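Peptide ABC transporter permease (Staphylococcus hominis, PDB 6EXS) probably transports peptides, including thioalcohol-conjugated malodour precursors of the human axilla, across the membrane as a POT-family member of the major facilitator superfamily. Local coordinates at residues L21-V24 against E25-R29; L193-Y196 against L197-R201; F298-I301 against Q302-S306; Y463-F466 against L467-A471. All coordinates share one frame; numbering follows the deposited sequence.

Contact 1: residues L21-V24 against E25-R29; sequences LFFV and EFWER. With OLC ((2R)-2,3-dihydroxypropyl (9Z)-octadec-9-enoate), chain L.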
loop_
_atom_site.group_PDB
_atom_site.type_symbol
_atom_site.label_atom_id
_atom_site.label_comp_id
_atom_site.label_asym_id
_atom_site.label_seq_id
_atom_site.Cartn_x
_atom_site.Cartn_y
_atom_site.Cartn_z
ATOM N N LEU A 21 3.987 4.413 19.212
ATOM C CA LEU A 21 3.405 4.021 17.920
ATOM C C LEU A 21 4.396 4.045 16.753
ATOM O O LEU A 21 4.196 3.294 15.783
ATOM C CB LEU A 21 2.135 4.811 17.602
ATOM C CG LEU A 21 1.016 4.625 18.646
ATOM C CD1 LEU A 21 -0.179 5.439 18.315
ATOM C CD2 LEU A 21 0.642 3.152 18.852
ATOM N N PHE A 22 5.486 4.835 16.871
ATOM C CA PHE A 22 6.551 4.877 15.872
ATOM C C PHE A 22 7.287 3.526 15.910
ATOM O O PHE A 22 7.488 2.928 14.854
ATOM C CB PHE A 22 7.519 6.057 16.123
ATOM C CG PHE A 22 8.642 6.204 15.115
ATOM C CD1 PHE A 22 9.769 5.387 15.175
ATOM C CD2 PHE A 22 8.602 7.200 14.144
ATOM C CE1 PHE A 22 10.807 5.529 14.253
ATOM C CE2 PHE A 22 9.653 7.352 13.233
ATOM C CZ PHE A 22 10.742 6.511 13.289
ATOM N N PHE A 23 7.656 3.038 17.127
ATOM C CA PHE A 23 8.343 1.750 17.338
ATOM C C PHE A 23 7.459 0.591 16.879
ATOM O O PHE A 23 7.960 -0.331 16.239
ATOM C CB PHE A 23 8.717 1.581 18.819
ATOM C CG PHE A 23 9.622 0.419 19.183
ATOM C CD1 PHE A 23 9.111 -0.867 19.328
ATOM C CD2 PHE A 23 10.968 0.623 19.459
ATOM C CE1 PHE A 23 9.934 -1.927 19.736
ATOM C CE2 PHE A 23 11.789 -0.435 19.863
ATOM C CZ PHE A 23 11.268 -1.701 20.002
ATOM N N VAL A 24 6.152 0.639 17.204
ATOM C CA VAL A 24 5.161 -0.380 16.826
ATOM C C VAL A 24 5.002 -0.419 15.297
ATOM O O VAL A 24 5.117 -1.494 14.705
ATOM C CB VAL A 24 3.811 -0.166 17.564
ATOM C CG1 VAL A 24 2.708 -1.053 16.995
ATOM C CG2 VAL A 24 3.959 -0.385 19.064
ATOM N N GLU A 25 4.770 0.751 14.657
ATOM C CA GLU A 25 4.627 0.851 13.197
ATOM C C GLU A 25 5.909 0.426 12.480
ATOM O O GLU A 25 5.830 -0.326 11.512
ATOM C CB GLU A 25 4.188 2.262 12.772
ATOM C CG GLU A 25 3.896 2.425 11.286
ATOM C CD GLU A 25 2.617 1.826 10.734
ATOM O OE1 GLU A 25 2.294 2.134 9.566
ATOM O OE2 GLU A 25 1.919 1.087 11.465
ATOM N N PHE A 26 7.082 0.867 12.966
ATOM C CA PHE A 26 8.359 0.467 12.360
ATOM C C PHE A 26 8.458 -1.044 12.149
ATOM O O PHE A 26 8.797 -1.470 11.051
ATOM C CB PHE A 26 9.578 0.960 13.181
ATOM C CG PHE A 26 10.882 0.382 12.678
ATOM C CD1 PHE A 26 11.541 0.952 11.594
ATOM C CD2 PHE A 26 11.424 -0.762 13.253
ATOM C CE1 PHE A 26 12.729 0.397 11.106
ATOM C CE2 PHE A 26 12.611 -1.317 12.759
ATOM C CZ PHE A 26 13.248 -0.739 11.682
ATOM N N TRP A 27 8.185 -1.838 13.219
ATOM C CA TRP A 27 8.296 -3.290 13.260
ATOM C C TRP A 27 7.218 -4.019 12.469
ATOM O O TRP A 27 7.495 -5.100 11.941
ATOM C CB TRP A 27 8.381 -3.787 14.704
ATOM C CG TRP A 27 9.728 -3.498 15.315
ATOM C CD1 TRP A 27 10.001 -2.592 16.294
ATOM C CD2 TRP A 27 10.997 -4.021 14.888
ATOM N NE1 TRP A 27 11.351 -2.542 16.534
ATOM C CE2 TRP A 27 11.989 -3.410 15.685
ATOM C CE3 TRP A 27 11.391 -4.985 13.939
ATOM C CZ2 TRP A 27 13.351 -3.721 15.556
ATOM C CZ3 TRP A 27 12.739 -5.286 13.807
ATOM C CH2 TRP A 27 13.700 -4.666 14.614
ATOM N N GLU A 28 6.022 -3.425 12.332
ATOM C CA GLU A 28 4.964 -4.002 11.505
ATOM C C GLU A 28 5.303 -3.766 10.029
ATOM O O GLU A 28 5.101 -4.665 9.213
ATOM C CB GLU A 28 3.585 -3.412 11.857
ATOM C CG GLU A 28 2.423 -4.146 11.191
ATOM C CD GLU A 28 2.098 -3.719 9.772
ATOM O OE1 GLU A 28 1.805 -4.600 8.931
ATOM O OE2 GLU A 28 2.150 -2.500 9.497
ATOM N N ARG A 29 5.800 -2.559 9.689
ATOM C CA ARG A 29 6.191 -2.228 8.322
ATOM C C ARG A 29 7.476 -2.965 7.892
ATOM O O ARG A 29 7.565 -3.395 6.738
ATOM C CB ARG A 29 6.275 -0.711 8.110
ATOM C CG ARG A 29 4.945 0.032 8.306
ATOM C CD ARG A 29 3.976 -0.101 7.135
ATOM N NE ARG A 29 3.239 -1.360 7.217
ATOM C CZ ARG A 29 2.505 -1.881 6.244
ATOM N NH1 ARG A 29 2.384 -1.252 5.080
ATOM N NH2 ARG A 29 1.870 -3.031 6.431
HETATM C C24 OLC L . 12.635 14.496 14.784
HETATM C C5 OLC L . 15.752 6.742 14.996
HETATM C C4 OLC L . 15.013 8.057 15.146
HETATM C C3 OLC L . 13.503 7.901 15.166
HETATM C C2 OLC L . 12.747 9.197 15.452
HETATM C C21 OLC L . 13.459 12.381 13.711
HETATM C C1 OLC L . 12.747 10.178 14.315
HETATM C C22 OLC L . 12.367 13.422 13.753
HETATM O O19 OLC L . 12.438 9.913 13.183
HETATM O O25 OLC L . 11.693 15.551 14.674
HETATM O O23 OLC L . 12.256 14.013 12.455
HETATM O O20 OLC L . 13.137 11.396 14.723
#
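F23 and W27, one turn apart on helix 16-44, bring their rings together on its partly exposed flank. CE1 of F23 lies 3.5 Å from CD1 of W27, and NE1 of the indole stands above the rim of one phenyl face. With the planes turned 58° against each other, the pair is neither a stack nor edge-to-face. The first torsions make the meeting possible: F23 carries CG anti to its own N (chi1 -171°), whereas W27 keeps CG beside the backbone N (chi1 -74°), which brings the indole back towards the preceding turn. CD1 of W27 also approaches O of F23 at 3.0 Å, and the backbone bond from W27 N to that oxygen is weak at 3.4 Å. CE2 of F26 sits over the centre of an indole face, and W195 stacks on F23. F22, itself buried, touches C3 of a bound monoolein with CZ at 3.6 Å.

Residues 25-29 read E-F-W-E-R, matching the ExxER signature of the first helix in POT transporters, which in relatives is tied to proton coupling. Its acidic and basic members lie on the buried side, which helices 110-137, 147-174 and 178-204 cover. There E25 meets F154, S157 and V158, while V24 packs on M128 and Y196. Beside the contact, within 25-29, R29 grips its neighbour E28 side-on, its NE 2.8 Å from OE2 and its NH2 3.0 Å from OE1; the second of these bonds uses the syn lone pair and is nearly straight. Backbone bonds run through this side, from E25 N to L21 O at 2.8 Å and from E28 N to V24 O at 3.2 Å.

Contact 2: residues L193-Y196 against L197-R201; sequences LVWY and LLFNR. With OLC ((2R)-2,3-dihydroxypropyl (9Z)-octadec-9-enoate), chain J; OLC ((2R)-2,3-dihydroxypropyl (9Z)-octadec-9-enoate), chain I.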
loop_
_atom_site.group_PDB
_atom_site.type_symbol
_atom_site.label_atom_id
_atom_site.label_comp_id
_atom_site.label_asym_id
_atom_site.label_seq_id
_atom_site.Cartn_x
_atom_site.Cartn_y
_atom_site.Cartn_z
ATOM N N LEU A 193 4.545 -5.737 18.922
ATOM C CA LEU A 193 3.419 -6.095 19.802
ATOM C C LEU A 193 3.784 -5.961 21.298
ATOM O O LEU A 193 3.013 -5.372 22.057
ATOM C CB LEU A 193 2.877 -7.510 19.491
ATOM C CG LEU A 193 1.628 -7.947 20.278
ATOM C CD1 LEU A 193 0.369 -7.296 19.745
ATOM C CD2 LEU A 193 1.462 -9.447 20.288
ATOM N N VAL A 194 4.961 -6.487 21.699
ATOM C CA VAL A 194 5.475 -6.438 23.074
ATOM C C VAL A 194 5.559 -4.976 23.585
ATOM O O VAL A 194 5.116 -4.690 24.700
ATOM C CB VAL A 194 6.821 -7.219 23.179
ATOM C CG1 VAL A 194 7.588 -6.877 24.454
ATOM C CG2 VAL A 194 6.586 -8.723 23.087
ATOM N N TRP A 195 6.077 -4.064 22.738
ATOM C CA TRP A 195 6.236 -2.636 23.001
ATOM C C TRP A 195 4.886 -1.937 23.243
ATOM O O TRP A 195 4.776 -1.166 24.200
ATOM C CB TRP A 195 6.989 -1.975 21.846
ATOM C CG TRP A 195 7.682 -0.699 22.228
ATOM C CD1 TRP A 195 7.255 0.574 21.978
ATOM C CD2 TRP A 195 8.938 -0.576 22.908
ATOM N NE1 TRP A 195 8.168 1.482 22.468
ATOM C CE2 TRP A 195 9.204 0.803 23.055
ATOM C CE3 TRP A 195 9.861 -1.500 23.425
ATOM C CZ2 TRP A 195 10.367 1.280 23.671
ATOM C CZ3 TRP A 195 11.006 -1.024 24.052
ATOM C CH2 TRP A 195 11.248 0.350 24.173
ATOM N N TYR A 196 3.861 -2.231 22.403
ATOM C CA TYR A 196 2.504 -1.700 22.560
ATOM C C TYR A 196 1.952 -2.173 23.910
ATOM O O TYR A 196 1.533 -1.345 24.712
ATOM C CB TYR A 196 1.574 -2.144 21.407
ATOM C CG TYR A 196 0.140 -1.675 21.558
ATOM C CD1 TYR A 196 -0.797 -2.435 22.259
ATOM C CD2 TYR A 196 -0.284 -0.469 21.003
ATOM C CE1 TYR A 196 -2.107 -1.992 22.430
ATOM C CE2 TYR A 196 -1.604 -0.036 21.132
ATOM C CZ TYR A 196 -2.509 -0.796 21.856
ATOM O OH TYR A 196 -3.801 -0.357 22.009
ATOM N N LEU A 197 1.985 -3.499 24.173
ATOM C CA LEU A 197 1.500 -4.070 25.435
ATOM C C LEU A 197 2.175 -3.427 26.663
ATOM O O LEU A 197 1.497 -3.091 27.631
ATOM C CB LEU A 197 1.663 -5.606 25.454
ATOM C CG LEU A 197 0.795 -6.423 24.478
ATOM C CD1 LEU A 197 1.210 -7.863 24.483
ATOM C CD2 LEU A 197 -0.686 -6.342 24.823
ATOM N N LEU A 198 3.489 -3.212 26.594
ATOM C CA LEU A 198 4.236 -2.604 27.691
ATOM C C LEU A 198 3.931 -1.119 27.930
ATOM O O LEU A 198 3.847 -0.694 29.089
ATOM C CB LEU A 198 5.759 -2.751 27.459
ATOM C CG LEU A 198 6.406 -4.099 27.739
ATOM C CD1 LEU A 198 7.828 -4.135 27.175
ATOM C CD2 LEU A 198 6.390 -4.428 29.232
ATOM N N PHE A 199 3.811 -0.327 26.843
ATOM C CA PHE A 199 3.735 1.122 26.955
ATOM C C PHE A 199 2.429 1.814 26.560
ATOM O O PHE A 199 2.307 2.996 26.871
ATOM C CB PHE A 199 4.902 1.727 26.151
ATOM C CG PHE A 199 6.234 1.239 26.671
ATOM C CD1 PHE A 199 6.701 1.640 27.922
ATOM C CD2 PHE A 199 6.997 0.341 25.939
ATOM C CE1 PHE A 199 7.911 1.152 28.424
ATOM C CE2 PHE A 199 8.214 -0.130 26.435
ATOM C CZ PHE A 199 8.657 0.268 27.677
ATOM N N ASN A 200 1.471 1.130 25.921
ATOM C CA ASN A 200 0.228 1.759 25.449
ATOM C C ASN A 200 -0.636 2.453 26.533
ATOM O O ASN A 200 -1.100 3.559 26.285
ATOM C CB ASN A 200 -0.645 0.775 24.640
ATOM C CG ASN A 200 -1.554 -0.104 25.464
ATOM O OD1 ASN A 200 -2.695 0.263 25.774
ATOM N ND2 ASN A 200 -1.053 -1.256 25.875
ATOM N N ARG A 201 -0.871 1.793 27.691
ATOM C CA ARG A 201 -1.761 2.250 28.769
ATOM C C ARG A 201 -1.496 3.683 29.287
ATOM O O ARG A 201 -2.422 4.491 29.262
ATOM C CB ARG A 201 -1.791 1.249 29.941
ATOM C CG ARG A 201 -2.455 -0.095 29.595
ATOM C CD ARG A 201 -2.227 -1.184 30.644
ATOM N NE ARG A 201 -0.821 -1.592 30.736
ATOM C CZ ARG A 201 -0.239 -2.065 31.837
ATOM N NH1 ARG A 201 -0.939 -2.209 32.957
ATOM N NH2 ARG A 201 1.047 -2.390 31.827
HETATM C C24 OLC J . -3.883 -4.469 26.483
HETATM C C6 OLC J . 3.843 -8.603 27.550
HETATM C C5 OLC J . 3.472 -7.980 28.886
HETATM C C4 OLC J . 2.208 -7.136 28.850
HETATM C C3 OLC J . 1.869 -6.481 30.181
HETATM C C2 OLC J . 0.922 -5.291 30.059
HETATM C C21 OLC J . -2.388 -5.119 28.406
HETATM C C1 OLC J . -0.514 -5.642 29.793
HETATM C C22 OLC J . -2.594 -4.193 27.230
HETATM O O19 OLC J . -1.155 -6.452 30.411
HETATM O O25 OLC J . -5.023 -4.125 27.262
HETATM O O23 OLC J . -2.568 -2.836 27.674
HETATM O O20 OLC J . -1.007 -4.912 28.786
HETATM C C9 OLC I . 14.912 -2.189 22.989
HETATM C C8 OLC I . 14.770 -1.757 24.416
HETATM C C24 OLC I . 5.258 -1.443 32.121
HETATM C C7 OLC I . 14.669 -2.933 25.390
HETATM C C6 OLC I . 14.432 -2.539 26.842
HETATM C C5 OLC I . 12.965 -2.394 27.235
HETATM C C4 OLC I . 12.750 -2.168 28.721
HETATM C C3 OLC I . 11.331 -2.443 29.193
HETATM C C2 OLC I . 11.108 -2.083 30.657
HETATM C C21 OLC I . 7.659 -2.215 32.041
HETATM C C1 OLC I . 9.876 -2.709 31.244
HETATM C C22 OLC I . 6.655 -1.170 31.604
HETATM O O19 OLC I . 9.758 -3.883 31.488
HETATM O O25 OLC I . 4.603 -2.470 31.384
HETATM O O23 OLC I . 7.096 0.107 32.077
HETATM O O20 OLC I . 8.923 -1.788 31.471
#
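L193 faces L197 at the start of two turns of helix 178-204, a membrane-spanning helix of the MFS fold whose surface here is partly lined by monoolein. CG of L193 approaches CD1 of L197 at 4.2 Å, and L193 also packs on helix 74-106 through L92, A95 and I99. V194 comes next; it and L198 project together from the helix, CG1 of V194 3.9 Å from CD1 of L198. W195 then offers one indole face to F199: CE2 of the phenyl edge stands over the centre of that face, 3.6 Å from CD2 of W195, in an edge-to-face pair with planes 53° apart. Y196 closes the series. CB of N200 rests over the middle of its ring as a CH-pi contact, and the amide lies almost parallel to the phenol, 6° away. N200 takes the crowded rotamer (chi1 85°), folding the amide back so that ND2 reaches O of Y196 at 2.8 Å, from above the carbonyl plane; N of N200 binds the same oxygen. R88 holds both polar ends, bonding OH of Y196 and OD1 of N200. The second N-H of ND2 points outward to O23 of one monoolein, 2.8 Å away.

Contact 3: residues F298-I301 against Q302-S306; sequences FWSI and QEQGS. With C3H (2-[[(2~{R})-2-azanyl-3-[(3~{S})-3-methyl-1-oxidanyl-hexan-3-yl]sulfanyl-propanoyl]amino]ethanoic acid), chain O.
Q302 lays its side chain against both F298 and W299, and is the residue most covered by this contact. A chi1 of -161° sends CG away from its own N, and a bend at chi2 turns the amide across the flank of W299 and towards the bound conjugate. Its aliphatic part lies against F298, with CB 3.6 Å from CE2 of that ring, and the amide plane runs nearly parallel to the phenyl plane. Towards W299 the same amide stands almost perpendicular, 83° from the indole. OE1 comes in at the edge of the six-membered ring, close to its plane, 3.3 Å from CE3 of W299, where the ring hydrogens carry a slight positive charge, so the approach is probably favourable. NE2 faces the bound conjugate, 3.3 Å from its atom S.

W299, the next most covered, is packed by F298 over one indole face, while its backbone O receives N of E303 at 2.8 Å. I301 marks the change in the chain: its O takes N of Q304 at 3.2 Å, from well above the carbonyl plane, and G305 N binds O of Q302 at the same i to i+3 spacing. Such i+3 bonds thus follow the i+4 bonds at the end of helix 279-302. Here G305 has no side chain, and its C lies 3.3 Å from C4 of the conjugate. The polar ends are met by other helices: E303 by N441, S300 by N448, and Q304 by Y379, Y463 and N448.

The chemistry implies a substrate wall in which one glutamine presents an amide to the thioether and its aliphatic tail, while O of F335, O of Q336 and N of N339 hydrogen-bond to the conjugate.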
loop_
_atom_site.group_PDB
_atom_site.type_symbol
_atom_site.label_atom_id
_atom_site.label_comp_id
_atom_site.label_asym_id
_atom_site.label_seq_id
_atom_site.Cartn_x
_atom_site.Cartn_y
_atom_site.Cartn_z
ATOM N N PHE A 298 -0.677 6.149 -11.694
ATOM C CA PHE A 298 0.611 6.231 -10.995
ATOM C C PHE A 298 0.905 4.949 -10.205
ATOM O O PHE A 298 1.996 4.389 -10.349
ATOM C CB PHE A 298 0.711 7.463 -10.063
ATOM C CG PHE A 298 2.017 7.424 -9.306
ATOM C CD1 PHE A 298 3.184 7.913 -9.880
ATOM C CD2 PHE A 298 2.111 6.771 -8.081
ATOM C CE1 PHE A 298 4.403 7.781 -9.231
ATOM C CE2 PHE A 298 3.334 6.640 -7.437
ATOM C CZ PHE A 298 4.470 7.129 -8.024
ATOM N N TRP A 299 -0.048 4.518 -9.334
ATOM C CA TRP A 299 0.120 3.326 -8.503
ATOM C C TRP A 299 0.136 2.037 -9.303
ATOM O O TRP A 299 0.734 1.074 -8.836
ATOM C CB TRP A 299 -0.896 3.257 -7.356
ATOM C CG TRP A 299 -0.776 4.387 -6.390
ATOM C CD1 TRP A 299 -1.695 5.369 -6.164
ATOM C CD2 TRP A 299 0.361 4.706 -5.576
ATOM N NE1 TRP A 299 -1.216 6.262 -5.236
ATOM C CE2 TRP A 299 0.043 5.879 -4.855
ATOM C CE3 TRP A 299 1.594 4.077 -5.336
ATOM C CZ2 TRP A 299 0.931 6.459 -3.940
ATOM C CZ3 TRP A 299 2.475 4.649 -4.438
ATOM C CH2 TRP A 299 2.148 5.833 -3.756
ATOM N N SER A 300 -0.461 2.013 -10.508
ATOM C CA SER A 300 -0.433 0.806 -11.354
ATOM C C SER A 300 1.020 0.490 -11.725
ATOM O O SER A 300 1.491 -0.614 -11.458
ATOM C CB SER A 300 -1.303 0.982 -12.600
ATOM O OG SER A 300 -1.147 -0.099 -13.505
ATOM N N ILE A 301 1.740 1.507 -12.244
ATOM C CA ILE A 301 3.146 1.430 -12.620
ATOM C C ILE A 301 4.024 1.292 -11.377
ATOM O O ILE A 301 4.843 0.375 -11.326
ATOM C CB ILE A 301 3.560 2.588 -13.561
ATOM C CG1 ILE A 301 2.858 2.415 -14.942
ATOM C CG2 ILE A 301 5.097 2.641 -13.717
ATOM C CD1 ILE A 301 3.012 3.563 -15.925
ATOM N N GLN A 302 3.814 2.149 -10.358
ATOM C CA GLN A 302 4.580 2.085 -9.106
ATOM C C GLN A 302 4.488 0.717 -8.382
ATOM O O GLN A 302 5.517 0.162 -8.020
ATOM C CB GLN A 302 4.193 3.238 -8.164
ATOM C CG GLN A 302 5.214 3.529 -7.068
ATOM C CD GLN A 302 5.148 2.581 -5.893
ATOM O OE1 GLN A 302 4.115 2.013 -5.557
ATOM N NE2 GLN A 302 6.256 2.410 -5.219
ATOM N N GLU A 303 3.278 0.180 -8.168
ATOM C CA GLU A 303 3.123 -1.102 -7.470
ATOM C C GLU A 303 3.621 -2.317 -8.280
ATOM O O GLU A 303 3.692 -3.429 -7.740
ATOM C CB GLU A 303 1.686 -1.307 -6.990
ATOM C CG GLU A 303 1.252 -0.362 -5.878
ATOM C CD GLU A 303 1.743 -0.673 -4.478
ATOM O OE1 GLU A 303 2.590 -1.584 -4.319
ATOM O OE2 GLU A 303 1.276 0.002 -3.534
ATOM N N GLN A 304 4.024 -2.095 -9.546
ATOM C CA GLN A 304 4.562 -3.163 -10.384
ATOM C C GLN A 304 6.054 -3.368 -10.171
ATOM O O GLN A 304 6.605 -4.341 -10.677
ATOM C CB GLN A 304 4.223 -2.959 -11.860
ATOM C CG GLN A 304 2.904 -3.587 -12.275
ATOM C CD GLN A 304 2.532 -3.180 -13.679
ATOM O OE1 GLN A 304 3.327 -3.302 -14.621
ATOM N NE2 GLN A 304 1.313 -2.681 -13.852
ATOM N N GLY A 305 6.688 -2.497 -9.394
ATOM C CA GLY A 305 8.095 -2.653 -9.057
ATOM C C GLY A 305 8.331 -3.775 -8.061
ATOM O O GLY A 305 9.482 -4.160 -7.826
ATOM N N SER A 306 7.241 -4.290 -7.435
ATOM C CA SER A 306 7.293 -5.373 -6.448
ATOM C C SER A 306 7.119 -6.759 -7.060
ATOM O O SER A 306 7.424 -7.738 -6.389
ATOM C CB SER A 306 6.248 -5.159 -5.356
ATOM O OG SER A 306 4.938 -5.072 -5.895
HETATM O O2 C3H O . 5.394 2.010 2.061
HETATM C C11 C3H O . 6.173 2.761 1.593
HETATM O O3 C3H O . 5.970 4.028 1.492
HETATM C C10 C3H O . 7.489 2.369 0.988
HETATM N N1 C3H O . 7.488 1.036 0.436
HETATM C C9 C3H O . 7.080 0.798 -0.799
HETATM O O1 C3H O . 6.024 1.220 -1.247
HETATM C C8 C3H O . 7.963 -0.009 -1.693
HETATM N N C3H O . 8.957 -0.701 -0.886
HETATM C C7 C3H O . 7.153 -1.061 -2.453
HETATM S S C3H O . 6.750 -0.714 -4.186
HETATM C C3 C3H O . 8.285 -0.699 -5.257
HETATM C C4 C3H O . 8.808 -2.112 -5.264
HETATM C C5 C3H O . 9.235 0.359 -4.678
HETATM C C6 C3H O . 10.637 0.412 -5.242
HETATM O O C3H O . 11.604 0.152 -4.279
HETATM C C2 C3H O . 7.951 -0.274 -6.685
HETATM C C1 C3H O . 8.613 1.008 -7.159
HETATM C C C3H O . 8.234 1.333 -8.578
#

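Contact 4: residues Y463-F466 against L467-A471; sequences YFIF and LGTVA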
loop_
_atom_site.group_PDB
_atom_site.type_symbol
_atom_site.label_atom_id
_atom_site.label_comp_id
_atom_site.label_asym_id
_atom_site.label_seq_id
_atom_site.Cartn_x
_atom_site.Cartn_y
_atom_site.Cartn_z
ATOM N N TYR A 463 5.054 -4.576 -23.437
ATOM C CA TYR A 463 4.203 -4.343 -22.265
ATOM C C TYR A 463 4.616 -3.033 -21.537
ATOM O O TYR A 463 3.746 -2.228 -21.229
ATOM C CB TYR A 463 4.245 -5.570 -21.333
ATOM C CG TYR A 463 3.591 -5.388 -19.977
ATOM C CD1 TYR A 463 4.329 -4.942 -18.879
ATOM C CD2 TYR A 463 2.258 -5.744 -19.767
ATOM C CE1 TYR A 463 3.745 -4.808 -17.620
ATOM C CE2 TYR A 463 1.672 -5.640 -18.504
ATOM C CZ TYR A 463 2.416 -5.157 -17.437
ATOM O OH TYR A 463 1.856 -5.042 -16.192
ATOM N N PHE A 464 5.925 -2.820 -21.295
ATOM C CA PHE A 464 6.447 -1.607 -20.659
ATOM C C PHE A 464 6.169 -0.366 -21.515
ATOM O O PHE A 464 5.788 0.671 -20.966
ATOM C CB PHE A 464 7.961 -1.713 -20.376
ATOM C CG PHE A 464 8.397 -2.658 -19.276
ATOM C CD1 PHE A 464 7.897 -2.528 -17.986
ATOM C CD2 PHE A 464 9.384 -3.609 -19.506
ATOM C CE1 PHE A 464 8.320 -3.386 -16.967
ATOM C CE2 PHE A 464 9.819 -4.454 -18.481
ATOM C CZ PHE A 464 9.276 -4.346 -17.222
ATOM N N ILE A 465 6.335 -0.478 -22.856
ATOM C CA ILE A 465 6.090 0.626 -23.786
ATOM C C ILE A 465 4.587 0.944 -23.858
ATOM O O ILE A 465 4.222 2.114 -23.749
ATOM C CB ILE A 465 6.759 0.400 -25.180
ATOM C CG1 ILE A 465 8.290 0.234 -25.031
ATOM C CG2 ILE A 465 6.446 1.555 -26.162
ATOM C CD1 ILE A 465 8.972 -0.576 -26.140
ATOM N N PHE A 466 3.725 -0.088 -23.995
ATOM C CA PHE A 466 2.261 0.061 -24.064
ATOM C C PHE A 466 1.676 0.717 -22.800
ATOM O O PHE A 466 0.899 1.665 -22.916
ATOM C CB PHE A 466 1.574 -1.281 -24.396
ATOM C CG PHE A 466 0.078 -1.339 -24.182
ATOM C CD1 PHE A 466 -0.792 -0.652 -25.025
ATOM C CD2 PHE A 466 -0.465 -2.100 -23.152
ATOM C CE1 PHE A 466 -2.179 -0.709 -24.824
ATOM C CE2 PHE A 466 -1.852 -2.156 -22.954
ATOM C CZ PHE A 466 -2.698 -1.462 -23.792
ATOM N N LEU A 467 2.089 0.236 -21.606
ATOM C CA LEU A 467 1.662 0.743 -20.299
ATOM C C LEU A 467 2.197 2.147 -20.038
ATOM O O LEU A 467 1.459 2.982 -19.509
ATOM C CB LEU A 467 2.086 -0.214 -19.174
ATOM C CG LEU A 467 1.005 -1.152 -18.650
ATOM C CD1 LEU A 467 0.778 -2.314 -19.592
ATOM C CD2 LEU A 467 1.359 -1.659 -17.275
ATOM N N GLY A 468 3.455 2.387 -20.426
ATOM C CA GLY A 468 4.125 3.678 -20.306
ATOM C C GLY A 468 3.437 4.768 -21.114
ATOM O O GLY A 468 3.169 5.846 -20.574
ATOM N N THR A 469 3.112 4.474 -22.402
ATOM C CA THR A 469 2.428 5.363 -23.360
ATOM C C THR A 469 0.979 5.679 -22.925
ATOM O O THR A 469 0.581 6.853 -22.953
ATOM C CB THR A 469 2.464 4.750 -24.774
ATOM O OG1 THR A 469 3.812 4.437 -25.136
ATOM C CG2 THR A 469 1.812 5.645 -25.833
ATOM N N VAL A 470 0.188 4.628 -22.557
ATOM C CA VAL A 470 -1.201 4.764 -22.094
ATOM C C VAL A 470 -1.240 5.764 -20.911
ATOM O O VAL A 470 -2.036 6.699 -20.933
ATOM C CB VAL A 470 -1.861 3.379 -21.791
ATOM C CG1 VAL A 470 -3.079 3.502 -20.877
ATOM C CG2 VAL A 470 -2.236 2.651 -23.081
ATOM N N ALA A 471 -0.317 5.617 -19.940
ATOM C CA ALA A 471 -0.180 6.512 -18.787
ATOM C C ALA A 471 0.045 7.965 -19.231
ATOM O O ALA A 471 -0.669 8.847 -18.762
ATOM C CB ALA A 471 0.977 6.055 -17.910
#
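Y463 lies with one ring face against L467, whose two methyl groups divide the work. CD1 stands over that face as a CH-pi contact, 3.8 Å from the ring centroid and 20° off the normal, while CD2 reaches along to the phenol end, 3.6 Å from OH of Y463. L467 achieves this with a first torsion of -100°, off the staggered positions, consistent with its being pressed against the ring. OH of Y463 hydrogen-bonds OE1 of Q304. On its other flank CD1 of L467 meets CD2 of F466 at 3.8 Å, so CD1 touches both rings.

F466, on the surface, extends together with V470; CG2 of V470 lies 3.8 Å from CE1 of F466, an off-centre CH-pi approach. I465 and T469 meet through polar atoms instead. O of I465 accepts from OG1 of T469 at 2.7 Å and from N of T469 at 2.9 Å, the two donors arriving from opposite faces of the carbonyl plane. G468, without a side chain, gives N to O of F464, whose ring meets Y379 and Y312 edge-to-face.

A threonine hydroxyl folded back onto the carbonyl one turn earlier is a familiar feature of transmembrane helices, here in helix 460-479 of the MFS fold.

Overall arrangement
Contacts 1 and 3 are mostly buried; contacts 2 and 4 lie farther out and are partly buried. Contacts 1 and 2 belong to neighbouring helices that touch directly, CD1 of F23 meeting CG of W195 at 3.2 Å. Contacts 3 and 4 are joined by a hydrogen bond of 2.8 Å between Q304 OE1 and Y463 OH, and by I301 packing on A471. The two pairs are well separated, the centres of contacts 2 and 4 being about 47 Å apart. Chemistry follows place: contact 1 combines aromatic pairing with a salt bridge within 25-29, the Q302 amide facing the substrate marks contact 3, contact 2 meets lipid head groups, and contact 4 relies largely on aliphatic-aromatic packing.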